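Local atomic coordinates of OxsB protein (Bacillus megaterium, PDB entry 5UL3), a protein that catalyses the oxidative ring contraction of dAMP to an oxetane aldehyde in oxetanocin A biosynthesis, using cobalamin, a [4Fe-4S] cluster and S-adenosylmethionine. Residues F492-D497 with P532-V537; P83-W88 with E109-H114; L122-V127 with L157-V162. One frame throughout, in Å; residues are numbered along the deposited sequence. Where two conformers were deposited one is given.

Contact 1: residues F492-D497 with P532-V537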
ATOM      1  N   PHE A 492       3.608   3.096 -28.055  1.00 29.89           N
ATOM      2  CA  PHE A 492       4.068   2.168 -27.025  1.00 26.59           C
ATOM      3  C   PHE A 492       2.943   1.250 -26.545  1.00 26.55           C
ATOM      4  O   PHE A 492       3.112   0.026 -26.469  1.00 28.22           O
ATOM      5  CB  PHE A 492       4.646   2.956 -25.844  1.00 26.70           C
ATOM      6  CG  PHE A 492       4.995   2.108 -24.636  1.00 27.39           C
ATOM      7  CD1 PHE A 492       6.247   1.512 -24.519  1.00 28.83           C
ATOM      8  CD2 PHE A 492       4.083   1.937 -23.609  1.00 29.28           C
ATOM      9  CE1 PHE A 492       6.583   0.753 -23.400  1.00 31.08           C
ATOM     10  CE2 PHE A 492       4.414   1.168 -22.488  1.00 24.69           C
ATOM     11  CZ  PHE A 492       5.668   0.580 -22.389  1.00 30.16           C
ATOM     12  N   LEU A 493       1.797   1.838 -26.193  1.00 27.89           N
ATOM     13  CA  LEU A 493       0.680   1.090 -25.630  1.00 29.03           C
ATOM     14  C   LEU A 493       0.055   0.117 -26.623  1.00 30.91           C
ATOM     15  O   LEU A 493      -0.562  -0.865 -26.200  1.00 28.04           O
ATOM     16  CB  LEU A 493      -0.382   2.062 -25.118  1.00 27.85           C
ATOM     17  CG  LEU A 493       0.073   2.875 -23.905  1.00 25.77           C
ATOM     18  CD1 LEU A 493      -0.833   4.046 -23.756  1.00 30.80           C
ATOM     19  CD2 LEU A 493       0.035   2.004 -22.635  1.00 23.68           C
ATOM     20  N   GLU A 494       0.192   0.368 -27.919  1.00 28.28           N
ATOM     21  CA  GLU A 494      -0.317  -0.521 -28.955  1.00 31.90           C
ATOM     22  C   GLU A 494       0.658  -1.635 -29.327  1.00 31.34           C
ATOM     23  O   GLU A 494       0.304  -2.496 -30.136  1.00 34.54           O
ATOM     24  CB  GLU A 494      -0.690   0.295 -30.202  1.00 30.77           C
ATOM     25  CG  GLU A 494      -1.938   1.123 -30.001  1.00 28.53           C
ATOM     26  CD  GLU A 494      -2.114   2.227 -31.025  1.00 33.68           C
ATOM     27  OE1 GLU A 494      -1.678   2.040 -32.184  1.00 41.87           O
ATOM     28  OE2 GLU A 494      -2.680   3.285 -30.657  1.00 31.91           O
ATOM     29  N   ARG A 495       1.864  -1.659 -28.762  1.00 29.45           N
ATOM     30  CA  ARG A 495       2.823  -2.698 -29.127  1.00 27.89           C
ATOM     31  C   ARG A 495       2.317  -4.069 -28.695  1.00 34.38           C
ATOM     32  O   ARG A 495       1.829  -4.242 -27.573  1.00 29.25           O
ATOM     33  CB  ARG A 495       4.190  -2.409 -28.513  1.00 28.17           C
ATOM     34  CG  ARG A 495       4.896  -1.268 -29.243  1.00 32.23           C
ATOM     35  CD  ARG A 495       6.293  -1.077 -28.768  1.00 40.26           C
ATOM     36  NE  ARG A 495       7.146  -2.212 -29.081  1.00 39.63           N
ATOM     37  CZ  ARG A 495       8.470  -2.177 -28.996  1.00 41.31           C
ATOM     38  NH1 ARG A 495       9.072  -1.058 -28.618  1.00 43.58           N
ATOM     39  NH2 ARG A 495       9.187  -3.252 -29.281  1.00 41.89           N
ATOM     40  N   THR A 496       2.427  -5.043 -29.599  1.00 35.86           N
ATOM     41  CA  THR A 496       2.012  -6.414 -29.334  1.00 31.38           C
ATOM     42  C   THR A 496       3.199  -7.362 -29.195  1.00 33.98           C
ATOM     43  O   THR A 496       3.009  -8.580 -29.102  1.00 36.92           O
ATOM     44  CB  THR A 496       1.058  -6.897 -30.439  1.00 30.93           C
ATOM     45  OG1 THR A 496       1.680  -6.734 -31.726  1.00 34.89           O
ATOM     46  CG2 THR A 496      -0.225  -6.086 -30.404  1.00 36.02           C
ATOM     47  N   ASP A 497       4.420  -6.838 -29.156  1.00 33.82           N
ATOM     48  CA  ASP A 497       5.601  -7.674 -28.979  1.00 32.95           C
ATOM     49  C   ASP A 497       6.169  -7.580 -27.570  1.00 34.47           C
ATOM     50  O   ASP A 497       7.347  -7.884 -27.358  1.00 36.02           O
ATOM     51  CB  ASP A 497       6.667  -7.309 -30.009  1.00 38.29           C
ATOM     52  CG  ASP A 497       7.162  -5.891 -29.853  1.00 43.07           C
ATOM     53  OD1 ASP A 497       6.423  -5.056 -29.291  1.00 39.23           O
ATOM     54  OD2 ASP A 497       8.292  -5.607 -30.304  1.00 50.51           O
ATOM     55  N   PRO A 532      -2.089  -6.020 -26.872  1.00 31.86           N
ATOM     56  CA  PRO A 532      -1.299  -4.796 -26.729  1.00 34.40           C
ATOM     57  C   PRO A 532      -1.073  -4.438 -25.268  1.00 31.00           C
ATOM     58  O   PRO A 532      -1.794  -4.866 -24.362  1.00 26.89           O
ATOM     59  CB  PRO A 532      -2.139  -3.729 -27.437  1.00 31.68           C
ATOM     60  CG  PRO A 532      -3.520  -4.293 -27.521  1.00 34.54           C
ATOM     61  CD  PRO A 532      -3.400  -5.780 -27.513  1.00 33.21           C
ATOM     62  N   VAL A 533      -0.035  -3.616 -25.061  1.00 28.26           N
ATOM     63  CA  VAL A 533       0.379  -3.246 -23.711  1.00 26.71           C
ATOM     64  C   VAL A 533      -0.757  -2.580 -22.943  1.00 24.71           C
ATOM     65  O   VAL A 533      -0.905  -2.797 -21.735  1.00 24.59           O
ATOM     66  CB  VAL A 533       1.630  -2.340 -23.764  1.00 22.80           C
ATOM     67  CG1 VAL A 533       1.932  -1.762 -22.378  1.00 24.40           C
ATOM     68  CG2 VAL A 533       2.826  -3.121 -24.293  1.00 25.47           C
ATOM     69  N   TYR A 534      -1.586  -1.768 -23.615  1.00 24.88           N
ATOM     70  CA  TYR A 534      -2.618  -1.055 -22.863  1.00 25.05           C
ATOM     71  C   TYR A 534      -3.561  -2.002 -22.129  1.00 27.15           C
ATOM     72  O   TYR A 534      -4.218  -1.570 -21.176  1.00 23.35           O
ATOM     73  CB  TYR A 534      -3.423  -0.098 -23.757  1.00 28.11           C
ATOM     74  CG  TYR A 534      -4.244  -0.715 -24.874  1.00 26.60           C
ATOM     75  CD1 TYR A 534      -5.422  -1.414 -24.611  1.00 30.28           C
ATOM     76  CD2 TYR A 534      -3.880  -0.523 -26.206  1.00 28.49           C
ATOM     77  CE1 TYR A 534      -6.190  -1.961 -25.655  1.00 32.06           C
ATOM     78  CE2 TYR A 534      -4.652  -1.060 -27.259  1.00 29.40           C
ATOM     79  CZ  TYR A 534      -5.791  -1.782 -26.971  1.00 34.44           C
ATOM     80  OH  TYR A 534      -6.535  -2.316 -28.011  1.00 36.79           O
ATOM     81  N   THR A 535      -3.605  -3.286 -22.504  1.00 26.11           N
ATOM     82  CA  THR A 535      -4.478  -4.217 -21.794  1.00 24.73           C
ATOM     83  C   THR A 535      -4.065  -4.432 -20.336  1.00 30.19           C
ATOM     84  O   THR A 535      -4.890  -4.892 -19.548  1.00 27.36           O
ATOM     85  CB  THR A 535      -4.545  -5.580 -22.523  1.00 29.69           C
ATOM     86  OG1 THR A 535      -3.243  -6.194 -22.587  1.00 28.23           O
ATOM     87  CG2 THR A 535      -5.106  -5.424 -23.942  1.00 29.09           C
ATOM     88  N   ILE A 536      -2.834  -4.101 -19.938  1.00 25.85           N
ATOM     89  CA  ILE A 536      -2.425  -4.283 -18.546  1.00 24.83           C
ATOM     90  C   ILE A 536      -2.232  -2.951 -17.809  1.00 25.87           C
ATOM     91  O   ILE A 536      -1.687  -2.936 -16.692  1.00 24.88           O
ATOM     92  CB  ILE A 536      -1.170  -5.167 -18.438  1.00 27.85           C
ATOM     93  CG1 ILE A 536       0.016  -4.509 -19.152  1.00 24.16           C
ATOM     94  CG2 ILE A 536      -1.438  -6.553 -19.022  1.00 30.05           C
ATOM     95  CD1 ILE A 536       1.359  -5.092 -18.741  1.00 27.47           C
ATOM     96  N   VAL A 537      -2.695  -1.839 -18.386  1.00 24.72           N
ATOM     97  CA  VAL A 537      -2.610  -0.544 -17.725  1.00 24.75           C
ATOM     98  C   VAL A 537      -3.597  -0.511 -16.572  1.00 27.66           C
ATOM     99  O   VAL A 537      -4.767  -0.865 -16.734  1.00 26.64           O
ATOM    100  CB  VAL A 537      -2.879   0.593 -18.725  1.00 23.65           C
ATOM    101  CG1 VAL A 537      -3.154   1.901 -17.986  1.00 27.28           C
ATOM    102  CG2 VAL A 537      -1.682   0.756 -19.656  1.00 21.80           C
TER
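Leu493 and Tyr534 meet backbone to backbone: Tyr534 N donates to Leu493 O over 2.9 Å. A weak second bond runs from Val533 N to Arg495 O at 3.2 Å, and Pro532 CA adds a CA-H...O contact to the same Arg495 oxygen. Beside these bonds Phe492, Leu493, Val533 and Val537 form the apolar packing. Leu493 CD2 lies 3.7 Å from Val537 CG2, the two side chains crossing at about a right angle, while Leu493 CB rests on Tyr534 CB. With CG anti to the backbone N (chi1 173°), Phe492 brings its ring to Val533, CE2 3.8 Å from Val533 CG1. Pro532 CG sits over one face of the Tyr534 ring, toward the rim; the edge of that ring faces Glu494 CG. Farther out, Arg495 grips Asp497 side-on, NE to OD1 and NH2 to OD2 (2.7 Å), a salt bridge between two residues just past the end of helix 484-493; Arg495 NH1 bridges to Glu453. Glu494 reaches His638 and Lys642 of helix 620-648, and His638 also stacks on Tyr534. The chemistry implies a handover at the helix end: Leu493 O, in the last helical residue, takes Tyr534 N from the 3-10 segment, and Arg495 O just beyond weakly takes Val533 N.

Contact 2: residues P83-W88 with E109-H114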
ATOM      1  N   PRO A  83      13.801  -7.396  27.183  1.00 23.46           N
ATOM      2  CA  PRO A  83      14.301  -6.018  27.159  1.00 23.56           C
ATOM      3  C   PRO A  83      13.857  -5.216  28.366  1.00 24.61           C
ATOM      4  O   PRO A  83      14.549  -4.271  28.764  1.00 25.28           O
ATOM      5  CB  PRO A  83      13.706  -5.454  25.857  1.00 25.08           C
ATOM      6  CG  PRO A  83      12.390  -6.197  25.712  1.00 25.00           C
ATOM      7  CD  PRO A  83      12.697  -7.614  26.224  1.00 23.44           C
ATOM      8  N   LEU A  84      12.701  -5.570  28.941  1.00 22.31           N
ATOM      9  CA  LEU A  84      12.230  -4.874  30.131  1.00 25.16           C
ATOM     10  C   LEU A  84      13.127  -5.198  31.317  1.00 22.93           C
ATOM     11  O   LEU A  84      13.536  -4.300  32.057  1.00 25.41           O
ATOM     12  CB  LEU A  84      10.778  -5.248  30.445  1.00 22.61           C
ATOM     13  CG  LEU A  84      10.140  -4.481  31.603  1.00 22.42           C
ATOM     14  CD1 LEU A  84       8.632  -4.355  31.363  1.00 27.51           C
ATOM     15  CD2 LEU A  84      10.365  -5.191  32.974  1.00 22.61           C
ATOM     16  N   LEU A  85      13.429  -6.479  31.512  1.00 23.15           N
ATOM     17  CA  LEU A  85      14.326  -6.840  32.609  1.00 24.83           C
ATOM     18  C   LEU A  85      15.697  -6.213  32.411  1.00 26.48           C
ATOM     19  O   LEU A  85      16.337  -5.780  33.383  1.00 24.72           O
ATOM     20  CB  LEU A  85      14.444  -8.361  32.724  1.00 23.47           C
ATOM     21  CG  LEU A  85      13.157  -9.106  33.110  1.00 26.82           C
ATOM     22  CD1 LEU A  85      13.361 -10.621  33.064  1.00 27.86           C
ATOM     23  CD2 LEU A  85      12.621  -8.669  34.470  1.00 27.67           C
ATOM     24  N   MET A  86      16.159  -6.141  31.153  1.00 25.27           N
ATOM     25  CA  MET A  86      17.469  -5.566  30.877  1.00 26.66           C
ATOM     26  C   MET A  86      17.509  -4.074  31.200  1.00 29.56           C
ATOM     27  O   MET A  86      18.522  -3.570  31.697  1.00 28.05           O
ATOM     28  CB  MET A  86      17.859  -5.815  29.419  1.00 25.90           C
ATOM     29  CG  MET A  86      19.297  -5.467  29.118  1.00 37.83           C
ATOM     30  SD  MET A  86      19.699  -5.868  27.409  1.00 56.81           S
ATOM     31  CE  MET A  86      19.459  -7.645  27.426  1.00 47.95           C
ATOM     32  N   ARG A  87      16.424  -3.347  30.924  1.00 25.92           N
ATOM     33  CA  ARG A  87      16.370  -1.940  31.317  1.00 28.39           C
ATOM     34  C   ARG A  87      16.378  -1.791  32.834  1.00 30.87           C
ATOM     35  O   ARG A  87      16.989  -0.856  33.369  1.00 33.01           O
ATOM     36  CB  ARG A  87      15.127  -1.269  30.730  1.00 26.21           C
ATOM     37  CG  ARG A  87      15.171  -1.127  29.229  1.00 29.22           C
ATOM     38  CD  ARG A  87      14.010  -0.259  28.706  1.00 27.49           C
ATOM     39  NE  ARG A  87      12.681  -0.819  28.975  1.00 31.06           N
ATOM     40  CZ  ARG A  87      12.011  -1.612  28.134  1.00 24.94           C
ATOM     41  NH1 ARG A  87      12.548  -1.978  26.970  1.00 27.99           N
ATOM     42  NH2 ARG A  87      10.806  -2.038  28.467  1.00 26.61           N
ATOM     43  N   TRP A  88      15.696  -2.695  33.534  1.00 26.22           N
ATOM     44  CA  TRP A  88      15.628  -2.636  34.993  1.00 29.13           C
ATOM     45  C   TRP A  88      16.968  -2.983  35.641  1.00 29.68           C
ATOM     46  O   TRP A  88      17.385  -2.331  36.612  1.00 30.94           O
ATOM     47  CB  TRP A  88      14.516  -3.567  35.490  1.00 25.93           C
ATOM     48  CG  TRP A  88      14.676  -4.009  36.915  1.00 26.92           C
ATOM     49  CD1 TRP A  88      14.485  -3.256  38.046  1.00 29.31           C
ATOM     50  CD2 TRP A  88      15.052  -5.312  37.358  1.00 22.23           C
ATOM     51  NE1 TRP A  88      14.730  -4.022  39.165  1.00 29.81           N
ATOM     52  CE2 TRP A  88      15.078  -5.287  38.768  1.00 30.58           C
ATOM     53  CE3 TRP A  88      15.368  -6.503  36.697  1.00 24.25           C
ATOM     54  CZ2 TRP A  88      15.408  -6.408  39.528  1.00 28.61           C
ATOM     55  CZ3 TRP A  88      15.695  -7.609  37.449  1.00 28.72           C
ATOM     56  CH2 TRP A  88      15.723  -7.551  38.854  1.00 29.07           C
ATOM     57  N   GLU A 109      12.087  -4.036  44.409  1.00 51.46           N
ATOM     58  CA  GLU A 109      11.037  -3.026  44.508  1.00 56.83           C
ATOM     59  C   GLU A 109      10.890  -2.230  43.215  1.00 49.13           C
ATOM     60  O   GLU A 109       9.767  -1.977  42.759  1.00 53.03           O
ATOM     61  CB  GLU A 109      11.325  -2.087  45.681  1.00 65.06           C
ATOM     62  CG  GLU A 109      10.168  -1.143  45.997  1.00 77.53           C
ATOM     63  CD  GLU A 109      10.569   0.001  46.910  1.00 83.90           C
ATOM     64  OE1 GLU A 109      11.591  -0.124  47.618  1.00 91.29           O
ATOM     65  OE2 GLU A 109       9.861   1.032  46.910  1.00 80.56           O
ATOM     66  N   GLU A 110      12.007  -1.823  42.608  1.00 37.24           N
ATOM     67  CA  GLU A 110      11.920  -0.994  41.410  1.00 47.57           C
ATOM     68  C   GLU A 110      11.373  -1.754  40.205  1.00 38.13           C
ATOM     69  O   GLU A 110      10.919  -1.120  39.246  1.00 36.51           O
ATOM     70  CB  GLU A 110      13.289  -0.401  41.071  1.00 46.69           C
ATOM     71  CG  GLU A 110      13.769   0.676  42.041  1.00 66.59           C
ATOM     72  CD  GLU A 110      15.153   1.209  41.687  1.00 89.83           C
ATOM     73  OE1 GLU A 110      15.864   0.550  40.895  1.00 85.31           O
ATOM     74  OE2 GLU A 110      15.529   2.287  42.197  1.00 92.65           O
ATOM     75  N   LEU A 111      11.413  -3.089  40.222  1.00 31.34           N
ATOM     76  CA  LEU A 111      10.912  -3.847  39.081  1.00 35.95           C
ATOM     77  C   LEU A 111       9.417  -3.623  38.893  1.00 38.90           C
ATOM     78  O   LEU A 111       8.928  -3.564  37.758  1.00 32.77           O
ATOM     79  CB  LEU A 111      11.213  -5.335  39.259  1.00 30.21           C
ATOM     80  CG  LEU A 111      10.741  -6.278  38.146  1.00 29.14           C
ATOM     81  CD1 LEU A 111      11.239  -5.827  36.775  1.00 31.03           C
ATOM     82  CD2 LEU A 111      11.173  -7.711  38.424  1.00 26.05           C
ATOM     83  N   TYR A 112       8.682  -3.477  39.998  1.00 34.98           N
ATOM     84  CA  TYR A 112       7.246  -3.229  39.894  0.50 39.98           C
ATOM     85  C   TYR A 112       6.965  -1.984  39.065  1.00 38.54           C
ATOM     86  O   TYR A 112       6.053  -1.989  38.228  1.00 35.69           O
ATOM     87  CB  TYR A 112       6.614  -3.098  41.283  0.50 40.52           C
ATOM     88  CG  TYR A 112       5.100  -3.247  41.271  0.50 43.79           C
ATOM     89  CD1 TYR A 112       4.283  -2.247  40.754  0.50 47.45           C
ATOM     90  CD2 TYR A 112       4.492  -4.390  41.773  0.50 44.64           C
ATOM     91  CE1 TYR A 112       2.903  -2.385  40.735  0.50 49.63           C
ATOM     92  CE2 TYR A 112       3.109  -4.533  41.766  0.50 45.87           C
ATOM     93  CZ  TYR A 112       2.322  -3.529  41.244  0.50 50.49           C
ATOM     94  OH  TYR A 112       0.952  -3.669  41.228  0.50 54.64           O
ATOM     95  N   GLU A 113       7.734  -0.918  39.278  1.00 33.81           N
ATOM     96  CA  GLU A 113       7.533   0.308  38.521  1.00 38.76           C
ATOM     97  C   GLU A 113       7.723   0.067  37.030  1.00 37.40           C
ATOM     98  O   GLU A 113       6.975   0.610  36.210  1.00 37.10           O
ATOM     99  CB  GLU A 113       8.492   1.394  39.026  1.00 42.64           C
ATOM    100  CG  GLU A 113       8.362   1.670  40.529  1.00 48.50           C
ATOM    101  CD  GLU A 113       9.563   2.417  41.127  1.00 65.16           C
ATOM    102  OE1 GLU A 113      10.199   3.226  40.412  1.00 50.37           O
ATOM    103  OE2 GLU A 113       9.869   2.188  42.321  1.00 58.06           O
ATOM    104  N   HIS A 114       8.720  -0.754  36.658  1.00 30.69           N
ATOM    105  CA  HIS A 114       8.917  -1.067  35.246  1.00 30.70           C
ATOM    106  C   HIS A 114       7.717  -1.810  34.674  1.00 31.05           C
ATOM    107  O   HIS A 114       7.448  -1.709  33.474  1.00 31.26           O
ATOM    108  CB  HIS A 114      10.201  -1.882  35.045  1.00 30.71           C
ATOM    109  CG  HIS A 114      11.462  -1.088  35.248  1.00 31.02           C
ATOM    110  ND1 HIS A 114      12.190  -0.571  34.198  1.00 35.39           N
ATOM    111  CD2 HIS A 114      12.112  -0.714  36.375  1.00 32.51           C
ATOM    112  CE1 HIS A 114      13.239   0.083  34.670  1.00 37.37           C
ATOM    113  NE2 HIS A 114      13.211   0.014  35.987  1.00 29.91           N
TER
HETATM  114  O   HOH W   1      11.449  -0.068  31.468  1.00 39.83           O
HETATM  115  O   HOH W   2      16.358   0.188  38.080  1.00 54.97           O
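Water 1 is held between Arg87 and His114: it accepts from Arg87 NE at 2.9 Å, in the guanidinium plane, and is hydrogen-bonded to His114 ND1 at 2.9 Å. A second water donates to both Trp88 O and OE1 of the poorly ordered Glu110, so solvent spans the polar side of the contact, with no direct hydrogen bond between the segments. Beneath it, two aromatic residues interlock. Trp88 CB stands over the centre of the His114 ring, 3.7 Å from the centroid, and the indole turns an edge toward the imidazole face in an offset edge-to-face pair with planes at 73°. The Trp88 five-membered ring in turn receives Leu111 CB over one face, 3.9 Å from its centroid, in a CH-pi contact. Leu111 CD1 then meets Leu85 CD2 at 3.9 Å and Leu84 CD2 at 4.0 Å. Leu84 gets there because its CG is anti to the backbone N (chi1 -175°), which also carries CD1 to His114 O. Outside the pair, Arg87 NH1 binds Glu150 O. The axes of segments 83-88 and 109-114 approach to 10.0 Å, their N-to-C directions 133° apart, and both helices pack onto the four-stranded antiparallel sheet through Phe105 of strand 102-106 and Tyr62 of strand 60-64.

Contact 3: residues L122-V127 with L157-V162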
ATOM      1  N   LEU A 122      -3.991   3.179  19.421  1.00 21.26           N
ATOM      2  CA  LEU A 122      -3.702   3.585  18.049  1.00 24.73           C
ATOM      3  C   LEU A 122      -4.941   3.309  17.221  1.00 22.83           C
ATOM      4  O   LEU A 122      -5.476   2.196  17.270  1.00 25.65           O
ATOM      5  CB  LEU A 122      -2.524   2.805  17.473  1.00 25.78           C
ATOM      6  CG  LEU A 122      -1.220   2.979  18.249  1.00 21.88           C
ATOM      7  CD1 LEU A 122      -0.157   2.048  17.697  1.00 25.03           C
ATOM      8  CD2 LEU A 122      -0.759   4.444  18.194  1.00 22.45           C
ATOM      9  N   VAL A 123      -5.369   4.303  16.450  1.00 26.23           N
ATOM     10  CA  VAL A 123      -6.616   4.257  15.689  1.00 27.29           C
ATOM     11  C   VAL A 123      -6.291   4.430  14.209  1.00 25.10           C
ATOM     12  O   VAL A 123      -5.724   5.460  13.813  1.00 24.97           O
ATOM     13  CB  VAL A 123      -7.588   5.351  16.151  1.00 25.16           C
ATOM     14  CG1 VAL A 123      -8.954   5.185  15.451  1.00 29.96           C
ATOM     15  CG2 VAL A 123      -7.749   5.322  17.673  1.00 26.97           C
ATOM     16  N   ASN A 124      -6.639   3.433  13.396  1.00 25.19           N
ATOM     17  CA  ASN A 124      -6.543   3.564  11.944  1.00 23.95           C
ATOM     18  C   ASN A 124      -7.855   4.135  11.410  1.00 25.48           C
ATOM     19  O   ASN A 124      -8.907   3.516  11.592  1.00 25.97           O
ATOM     20  CB  ASN A 124      -6.271   2.216  11.274  1.00 25.56           C
ATOM     21  CG  ASN A 124      -6.173   2.349   9.754  1.00 31.42           C
ATOM     22  OD1 ASN A 124      -5.584   3.307   9.264  1.00 29.63           O
ATOM     23  ND2 ASN A 124      -6.774   1.417   9.016  1.00 29.80           N
ATOM     24  N   LEU A 125      -7.796   5.296  10.757  1.00 26.21           N
ATOM     25  CA  LEU A 125      -9.010   5.865  10.182  1.00 30.80           C
ATOM     26  C   LEU A 125      -9.323   5.219   8.837  1.00 36.26           C
ATOM     27  O   LEU A 125      -8.459   4.639   8.177  1.00 29.22           O
ATOM     28  CB  LEU A 125      -8.890   7.384  10.016  1.00 26.76           C
ATOM     29  CG  LEU A 125      -8.401   8.164  11.231  1.00 30.52           C
ATOM     30  CD1 LEU A 125      -8.549   9.665  11.016  1.00 29.97           C
ATOM     31  CD2 LEU A 125      -9.097   7.709  12.508  1.00 33.22           C
ATOM     32  N   CYS A 126     -10.592   5.325   8.434  1.00 29.19           N
ATOM     33  CA  CYS A 126     -11.047   4.761   7.170  1.00 31.18           C
ATOM     34  C   CYS A 126     -12.363   5.425   6.799  1.00 32.07           C
ATOM     35  O   CYS A 126     -13.262   5.523   7.639  1.00 33.65           O
ATOM     36  CB  CYS A 126     -11.249   3.241   7.262  1.00 30.83           C
ATOM     37  SG  CYS A 126     -11.652   2.440   5.644  1.00 36.82           S
ATOM     38  N   VAL A 127     -12.465   5.885   5.555  1.00 33.10           N
ATOM     39  CA  VAL A 127     -13.748   6.279   4.978  1.00 33.59           C
ATOM     40  C   VAL A 127     -14.302   5.013   4.333  1.00 39.23           C
ATOM     41  O   VAL A 127     -13.918   4.656   3.219  1.00 41.81           O
ATOM     42  CB  VAL A 127     -13.594   7.424   3.978  1.00 38.77           C
ATOM     43  CG1 VAL A 127     -14.956   7.869   3.449  1.00 39.96           C
ATOM     44  CG2 VAL A 127     -12.864   8.596   4.618  1.00 40.28           C
ATOM     45  N   LEU A 157      -5.580  -1.492  19.710  1.00 25.29           N
ATOM     46  CA  LEU A 157      -5.736  -1.181  18.293  1.00 22.09           C
ATOM     47  C   LEU A 157      -7.213  -1.010  17.975  1.00 24.80           C
ATOM     48  O   LEU A 157      -8.034  -1.856  18.354  1.00 26.16           O
ATOM     49  CB  LEU A 157      -5.155  -2.293  17.419  1.00 22.79           C
ATOM     50  CG  LEU A 157      -3.619  -2.410  17.458  1.00 20.68           C
ATOM     51  CD1 LEU A 157      -3.173  -3.693  16.774  1.00 29.68           C
ATOM     52  CD2 LEU A 157      -3.046  -1.183  16.754  1.00 26.95           C
ATOM     53  N   ILE A 158      -7.536   0.081  17.288  1.00 24.08           N
ATOM     54  CA  ILE A 158      -8.874   0.342  16.776  1.00 27.49           C
ATOM     55  C   ILE A 158      -8.743   0.593  15.281  1.00 29.47           C
ATOM     56  O   ILE A 158      -7.886   1.380  14.859  1.00 27.80           O
ATOM     57  CB  ILE A 158      -9.524   1.556  17.463  1.00 25.87           C
ATOM     58  CG1 ILE A 158      -9.558   1.374  18.984  1.00 28.91           C
ATOM     59  CG2 ILE A 158     -10.956   1.753  16.923  1.00 26.27           C
ATOM     60  CD1 ILE A 158     -10.042   2.616  19.710  1.00 32.38           C
ATOM     61  N   ASP A 159      -9.589  -0.066  14.476  1.00 28.25           N
ATOM     62  CA  ASP A 159      -9.492   0.035  13.019  1.00 26.46           C
ATOM     63  C   ASP A 159     -10.877   0.344  12.458  1.00 27.16           C
ATOM     64  O   ASP A 159     -11.768  -0.508  12.510  1.00 28.86           O
ATOM     65  CB  ASP A 159      -8.949  -1.258  12.404  1.00 30.55           C
ATOM     66  CG  ASP A 159      -8.536  -1.089  10.928  1.00 28.81           C
ATOM     67  OD1 ASP A 159      -8.921  -0.078  10.302  1.00 31.00           O
ATOM     68  OD2 ASP A 159      -7.800  -1.958  10.401  1.00 36.07           O
ATOM     69  N   MET A 160     -11.046   1.558  11.926  1.00 25.25           N
ATOM     70  CA  MET A 160     -12.296   1.909  11.249  1.00 25.52           C
ATOM     71  C   MET A 160     -12.548   1.083   9.996  1.00 29.49           C
ATOM     72  O   MET A 160     -13.681   1.088   9.499  1.00 31.48           O
ATOM     73  CB  MET A 160     -12.302   3.389  10.881  1.00 24.57           C
ATOM     74  CG  MET A 160     -12.352   4.309  12.091  1.00 28.64           C
ATOM     75  SD  MET A 160     -12.536   6.016  11.591  1.00 29.91           S
ATOM     76  CE  MET A 160     -14.281   6.017  11.094  1.00 33.30           C
ATOM     77  N   GLN A 161     -11.547   0.362   9.478  1.00 28.92           N
ATOM     78  CA  GLN A 161     -11.791  -0.467   8.297  1.00 31.11           C
ATOM     79  C   GLN A 161     -12.854  -1.517   8.553  1.00 33.23           C
ATOM     80  O   GLN A 161     -13.544  -1.932   7.616  1.00 35.32           O
ATOM     81  CB  GLN A 161     -10.532  -1.188   7.850  1.00 32.57           C
ATOM     82  CG  GLN A 161      -9.457  -0.345   7.229  1.00 28.67           C
ATOM     83  CD  GLN A 161      -8.355  -1.254   6.708  1.00 34.38           C
ATOM     84  OE1 GLN A 161      -8.274  -1.526   5.514  1.00 30.41           O
ATOM     85  NE2 GLN A 161      -7.550  -1.783   7.614  1.00 32.34           N
ATOM     86  N   VAL A 162     -12.966  -2.004   9.779  1.00 30.27           N
ATOM     87  CA  VAL A 162     -13.905  -3.074  10.089  1.00 30.15           C
ATOM     88  C   VAL A 162     -15.210  -2.516  10.660  1.00 36.08           C
ATOM     89  O   VAL A 162     -15.947  -3.233  11.340  1.00 34.12           O
ATOM     90  CB  VAL A 162     -13.286  -4.139  11.016  1.00 37.83           C
ATOM     91  CG1 VAL A 162     -12.089  -4.829  10.331  1.00 32.11           C
ATOM     92  CG2 VAL A 162     -12.871  -3.548  12.372  1.00 32.51           C
TER
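The Asp159 carboxylate is approached on both faces and at one edge. Asn124 ND2 comes to OD1 from above its plane at 2.9 Å, and Gln161 N reaches the same oxygen from the opposite face at 2.8 Å, the latter closing an Asx turn. At the edge, Gln161 NE2 binds OD2 on its syn lone pair, also at 2.8 Å. The amide of Asn124 is turned 65° from the carboxylate beside it; the two residues are paired in register on the same face of the sheet and both hold CG anti to the backbone N (chi1 180° in Asn124), which together lay the side chains alongside each other. These bonds fix the rotation of the carboxylate and hold the amide of Gln161, whose OE1 makes a weak hydrogen bond to cobalamin and whose NE2 also donates to Arg135 O. Asp159 thus acts as a second-shell residue behind a pocket residue. The parallel backbones are joined by Ile158 N to Leu122 O, Asn124 N to Ile158 O, and Met160 N to Asn124 O, all within 2.8 to 3.0 Å. Past the strand ends, Met160 packs its CB on Cys126 CB (3.8 Å) and its SD beside Leu125 CD2. Strands 119-124 and 154-159 belong to the beta-alpha-beta unit of the Rossmann-like cobalamin domain: Leu122 and Leu157 face the crossover helix 138-149, whereas Val123 and Ile158 pack on helix 166-176.

How the contacts relate
From the N terminus the three contacts follow one another in series, none enclosing or crossing another. Contact 2 comes first, closing a 20-residue connection that includes strand 102-106 and joining two helices of the N-terminal domain. Helix 109-115 leads almost directly into strand 119-124, where contact 3 closes the crossover through helix 138-149 and pairs two strands of the cobalamin domain; the centres of contacts 2 and 3 are nonetheless 32 Å apart. Contact 1 closes last, spanning 34 residues in the radical SAM region, and lies across the chain's centre from both others, 39 Å from contact 3 and 62 Å from contact 2, centre to centre.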